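Local atomic coordinates of hypothetical membrane protein (Corynebacterium glutamicum, PDB entry 6JSA), a protein that binds heme through its C-terminal domain, the part described here, and probably passes it along the heme-uptake machinery of Corynebacteria. Residues Q7-G13 with Q41-G47; V115-S121 with S133-S139. All coordinates share one frame; numbering follows the deposited sequence. Where two conformers were deposited one is given.

Contact 1 of 2, residues Q7-G13 with Q41-G47; sequences QASAQWG and QQFQFSG
A10 and F45 sit opposite each other in an antiparallel pairing of strands 3-12 and 42-53, and each gives its N-H to the other's carbonyl, F45 N to A10 O at 2.9 Å. The pairs A8-G47 and W12-F43 do the same, though the bond from F43 N to W12 O is weak. A8 O takes two donors, G47 N and Q7 NE2, which reach it from opposite faces of its carbonyl plane. Q7 can do this because its chain bends back at chi2 (70°), laying A8 O in the plane of its amide, 3.0 Å from NE2.

On the face of Q11 and Q44, the two amides are linked through a water. Q11 CG lies 3.6 Å from Q44 OE1, the two amide planes 29° apart. The water gives its protons to Q44 OE1 (2.7 Å) and to A10 O while accepting from Q11 NE2 (3.0 Å); Q11 OE1 is hydrogen-bonded to S160 OG of the neighbouring strand 159-165. Q44 NE2 turns back to Q42 O. Beyond the last pair a second water accepts from G13 N and Q42 NE2, while Q42 OE1 is held by N40 ND2.

The other face is apolar: A10 CB packs on F45 CB at 4.2 Å, and the F45 ring brings its edge to A10 O and W12 O. The buried W12 NE1 is satisfied by D157 O. Water and glutamine amides thus tie the two strands together on one face, while the other presents aromatic and aliphatic groups to the interior.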
# COMPACT_ATOMS: atom_id res chain seq x y z
N GLN A 7 1.70 12.83 -13.36
CA GLN A 7 0.68 12.65 -12.34
C GLN A 7 0.42 11.16 -12.19
O GLN A 7 0.20 10.47 -13.19
CB GLN A 7 -0.63 13.31 -12.75
CG GLN A 7 -1.75 13.10 -11.75
CD GLN A 7 -1.51 13.88 -10.47
OE1 GLN A 7 -1.50 15.11 -10.50
NE2 GLN A 7 -1.28 13.18 -9.36
N ALA A 8 0.41 10.68 -10.95
CA ALA A 8 0.03 9.30 -10.67
C ALA A 8 -1.09 9.27 -9.64
O ALA A 8 -1.26 10.18 -8.83
CB ALA A 8 1.21 8.49 -10.12
N SER A 9 -1.85 8.19 -9.70
CA SER A 9 -2.86 7.89 -8.70
C SER A 9 -2.84 6.39 -8.45
O SER A 9 -2.51 5.61 -9.34
CB SER A 9 -4.25 8.33 -9.14
OG SER A 9 -4.68 7.58 -10.25
N ALA A 10 -3.18 6.01 -7.23
CA ALA A 10 -3.26 4.60 -6.89
C ALA A 10 -4.47 4.39 -5.99
O ALA A 10 -4.90 5.30 -5.28
CB ALA A 10 -1.99 4.07 -6.21
N GLN A 11 -4.99 3.17 -6.04
CA GLN A 11 -6.15 2.77 -5.25
C GLN A 11 -5.81 1.46 -4.57
O GLN A 11 -5.42 0.49 -5.24
CB GLN A 11 -7.38 2.60 -6.15
CG GLN A 11 -7.72 3.86 -6.97
CD GLN A 11 -6.85 4.00 -8.22
OE1 GLN A 11 -6.58 3.02 -8.92
NE2 GLN A 11 -6.42 5.22 -8.51
N TRP A 12 -5.92 1.43 -3.24
CA TRP A 12 -5.60 0.23 -2.47
C TRP A 12 -6.38 0.28 -1.17
O TRP A 12 -6.23 1.25 -0.41
CB TRP A 12 -4.11 0.16 -2.18
CG TRP A 12 -3.68 -1.12 -1.51
CD1 TRP A 12 -4.05 -2.40 -1.85
CD2 TRP A 12 -2.78 -1.25 -0.40
NE1 TRP A 12 -3.43 -3.30 -1.02
CE2 TRP A 12 -2.65 -2.63 -0.12
CE3 TRP A 12 -2.07 -0.34 0.39
CZ2 TRP A 12 -1.85 -3.12 0.91
CZ3 TRP A 12 -1.27 -0.83 1.42
CH2 TRP A 12 -1.17 -2.21 1.67
N GLY A 13 -7.18 -0.74 -0.90
CA GLY A 13 -7.91 -0.77 0.34
C GLY A 13 -7.19 -1.36 1.53
O GLY A 13 -7.78 -1.45 2.61
N GLN A 41 -14.22 1.81 -1.09
CA GLN A 41 -13.55 0.97 -0.10
C GLN A 41 -12.06 0.83 -0.41
O GLN A 41 -11.44 -0.20 -0.11
CB GLN A 41 -14.24 -0.38 0.09
CG GLN A 41 -15.67 -0.20 0.55
CD GLN A 41 -16.40 -1.50 0.62
OE1 GLN A 41 -16.99 -1.95 -0.36
NE2 GLN A 41 -16.37 -2.13 1.80
N GLN A 42 -11.48 1.86 -1.02
CA GLN A 42 -10.06 1.89 -1.35
C GLN A 42 -9.49 3.22 -0.91
O GLN A 42 -10.07 4.28 -1.18
CB GLN A 42 -9.82 1.72 -2.85
CG GLN A 42 -10.27 0.38 -3.39
CD GLN A 42 -10.04 0.29 -4.88
OE1 GLN A 42 -10.73 0.94 -5.66
NE2 GLN A 42 -9.05 -0.49 -5.27
N PHE A 43 -8.34 3.18 -0.24
CA PHE A 43 -7.59 4.40 0.00
C PHE A 43 -7.07 4.95 -1.32
O PHE A 43 -6.72 4.20 -2.24
CB PHE A 43 -6.50 4.14 1.04
CG PHE A 43 -7.08 3.63 2.33
CD1 PHE A 43 -7.69 4.51 3.22
CD2 PHE A 43 -7.10 2.27 2.62
CE1 PHE A 43 -8.27 4.06 4.39
CE2 PHE A 43 -7.68 1.80 3.79
CZ PHE A 43 -8.26 2.70 4.68
N GLN A 44 -7.07 6.28 -1.43
CA GLN A 44 -6.83 6.98 -2.69
C GLN A 44 -5.55 7.78 -2.53
O GLN A 44 -5.45 8.66 -1.66
CB GLN A 44 -8.00 7.92 -3.01
CG GLN A 44 -9.36 7.22 -3.06
CD GLN A 44 -9.55 6.40 -4.32
OE1 GLN A 44 -9.16 6.82 -5.41
NE2 GLN A 44 -10.17 5.24 -4.19
N PHE A 45 -4.57 7.46 -3.37
CA PHE A 45 -3.24 8.05 -3.28
C PHE A 45 -3.00 8.90 -4.52
O PHE A 45 -3.41 8.54 -5.63
CB PHE A 45 -2.17 6.96 -3.19
CG PHE A 45 -2.37 6.03 -2.01
CD1 PHE A 45 -3.20 4.93 -2.11
CD2 PHE A 45 -1.73 6.29 -0.81
CE1 PHE A 45 -3.40 4.09 -1.02
CE2 PHE A 45 -1.91 5.45 0.28
CZ PHE A 45 -2.75 4.35 0.17
N SER A 46 -2.34 10.03 -4.31
CA SER A 46 -2.11 10.99 -5.37
C SER A 46 -0.66 11.43 -5.29
O SER A 46 -0.21 11.90 -4.25
CB SER A 46 -3.06 12.17 -5.16
OG SER A 46 -2.92 13.12 -6.19
N GLY A 47 0.09 11.26 -6.39
CA GLY A 47 1.50 11.56 -6.37
C GLY A 47 1.98 12.16 -7.67
O GLY A 47 1.36 11.99 -8.73
O HOH W 1 -6.85 7.53 -6.65
O HOH W 2 -7.88 -2.29 -3.28

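Contact 2 of 2, residues V115-S121 with S133-S139; sequences VGTLNFS and SASVSLS
With chi1 at -75°, F120 has CG beside its backbone N, and the ring lies with one face against A134: the methyl CB stands 3.7 Å from the ring centroid, 13° off the normal, a CH-pi contact. L118 adopts a similar first torsion (-59°); its chi2 sends CD1 onward in the extended direction and leaves CD2 as the branch that meets V136 CG2 at 3.6 Å. The two branched chains run side by side, pointing the same way. L118 CB also meets the A134 methyl.

Behind this apolar face the antiparallel backbones exchange bonds at T117-S137 and N119-S135, with S137 N to T117 O at 2.9 Å. S121 N to S133 O and S139 N to V115 O extend the pairing at the ends. On the face of T117, S135 and S137, a water donates to T117 O and to S137 OG (2.8 Å) and also binds S135 OG; S137 OG has a further partner in Q155.

S139 is the N-cap of helix 140-145, its OG hydrogen-bonded to G142 N and V114 O. V115 and G116 form a classic beta bulge in strand 113-125, opposite L94 of strand 91-101. The whole is a twisted beta hairpin, apolar on its inner face, running into a short capped helix, with L138 against the heme-binding Y150.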
# COMPACT_ATOMS: atom_id res chain seq x y z
N VAL A 115 5.89 -4.27 2.20
CA VAL A 115 4.66 -4.76 2.83
C VAL A 115 4.10 -5.96 2.09
O VAL A 115 3.47 -6.84 2.70
CB VAL A 115 3.64 -3.61 2.91
CG1 VAL A 115 2.27 -4.10 3.37
CG2 VAL A 115 4.14 -2.54 3.85
N GLY A 116 4.31 -6.03 0.78
CA GLY A 116 3.84 -7.16 0.01
C GLY A 116 4.54 -7.26 -1.33
O GLY A 116 5.08 -6.28 -1.85
N THR A 117 4.54 -8.48 -1.87
CA THR A 117 5.03 -8.68 -3.21
C THR A 117 3.88 -8.59 -4.20
O THR A 117 2.75 -9.01 -3.93
CB THR A 117 5.76 -10.02 -3.34
OG1 THR A 117 4.93 -11.05 -2.82
CG2 THR A 117 7.07 -9.98 -2.56
N LEU A 118 4.17 -7.99 -5.35
CA LEU A 118 3.17 -7.72 -6.36
C LEU A 118 3.29 -8.68 -7.53
O LEU A 118 4.40 -8.94 -8.03
CB LEU A 118 3.33 -6.30 -6.91
CG LEU A 118 3.22 -5.19 -5.87
CD1 LEU A 118 3.32 -3.83 -6.53
CD2 LEU A 118 1.92 -5.32 -5.09
N ASN A 119 2.15 -9.18 -7.98
CA ASN A 119 2.05 -9.96 -9.21
C ASN A 119 1.02 -9.25 -10.07
O ASN A 119 -0.17 -9.24 -9.74
CB ASN A 119 1.62 -11.40 -8.90
CG ASN A 119 1.47 -12.23 -10.15
OD1 ASN A 119 2.04 -11.92 -11.20
ND2 ASN A 119 0.70 -13.31 -10.05
N PHE A 120 1.48 -8.62 -11.16
CA PHE A 120 0.59 -7.81 -11.98
C PHE A 120 -0.25 -8.68 -12.89
O PHE A 120 0.28 -9.51 -13.62
CB PHE A 120 1.39 -6.79 -12.79
CG PHE A 120 1.89 -5.64 -11.97
CD1 PHE A 120 3.10 -5.73 -11.29
CD2 PHE A 120 1.13 -4.49 -11.83
CE1 PHE A 120 3.55 -4.69 -10.49
CE2 PHE A 120 1.58 -3.43 -11.04
CZ PHE A 120 2.80 -3.54 -10.37
N SER A 121 -1.57 -8.49 -12.83
CA SER A 121 -2.46 -9.09 -13.81
C SER A 121 -2.54 -8.24 -15.08
O SER A 121 -2.84 -8.76 -16.16
CB SER A 121 -3.85 -9.25 -13.20
OG SER A 121 -4.33 -8.01 -12.71
N SER A 133 -2.56 -3.28 -12.46
CA SER A 133 -3.24 -3.84 -11.31
C SER A 133 -2.48 -5.08 -10.88
O SER A 133 -2.04 -5.87 -11.72
CB SER A 133 -4.68 -4.25 -11.66
OG SER A 133 -5.47 -3.13 -12.01
N ALA A 134 -2.32 -5.25 -9.57
CA ALA A 134 -1.54 -6.37 -9.04
C ALA A 134 -2.17 -6.95 -7.79
O ALA A 134 -2.74 -6.23 -6.97
CB ALA A 134 -0.12 -5.93 -8.70
N SER A 135 -2.05 -8.27 -7.64
CA SER A 135 -2.31 -8.89 -6.35
C SER A 135 -1.16 -8.56 -5.40
O SER A 135 -0.02 -8.31 -5.83
CB SER A 135 -2.43 -10.41 -6.50
OG SER A 135 -1.20 -10.97 -6.94
N VAL A 136 -1.47 -8.54 -4.11
CA VAL A 136 -0.54 -8.15 -3.05
C VAL A 136 -0.44 -9.31 -2.06
O VAL A 136 -1.42 -9.65 -1.39
CB VAL A 136 -1.01 -6.87 -2.33
CG1 VAL A 136 -0.00 -6.47 -1.27
CG2 VAL A 136 -1.24 -5.72 -3.33
N SER A 137 0.75 -9.89 -1.96
CA SER A 137 1.01 -11.03 -1.08
C SER A 137 1.82 -10.55 0.11
O SER A 137 2.93 -10.06 -0.05
CB SER A 137 1.79 -12.10 -1.83
OG SER A 137 1.03 -12.64 -2.89
N LEU A 138 1.26 -10.72 1.30
CA LEU A 138 1.82 -10.11 2.50
C LEU A 138 3.24 -10.61 2.79
O LEU A 138 3.51 -11.82 2.74
CB LEU A 138 0.91 -10.43 3.68
CG LEU A 138 1.20 -9.79 5.03
CD1 LEU A 138 1.05 -8.28 4.93
CD2 LEU A 138 0.25 -10.36 6.06
N SER A 139 4.12 -9.68 3.14
CA SER A 139 5.50 -9.99 3.49
C SER A 139 5.62 -10.44 4.95
O SER A 139 4.67 -10.38 5.73
CB SER A 139 6.36 -8.74 3.32
OG SER A 139 6.00 -7.78 4.30
O HOH W 3 1.20 -11.08 -5.17

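The two contacts lie in one antiparallel framework, their centres about 15 Å apart, and are joined by strand 159-165, which pairs with strand 3-12 of contact 1 and with strand 129-138 of contact 2. They also touch directly through W12: its NE1 is 4.0 Å from V136 CG2, and its CH2 is 4.3 Å from V115 CG1. I85 adds a shared apolar neighbour, packing on A10 as well as on L118 and F120. Contact 2 is nearer the heme: the L138 side chain is about 8 Å from the bound heme and about 3 Å from the side chain of the heme-binding Y150. In contact 1, G13, which has no side chain, stays about 12 Å from the heme.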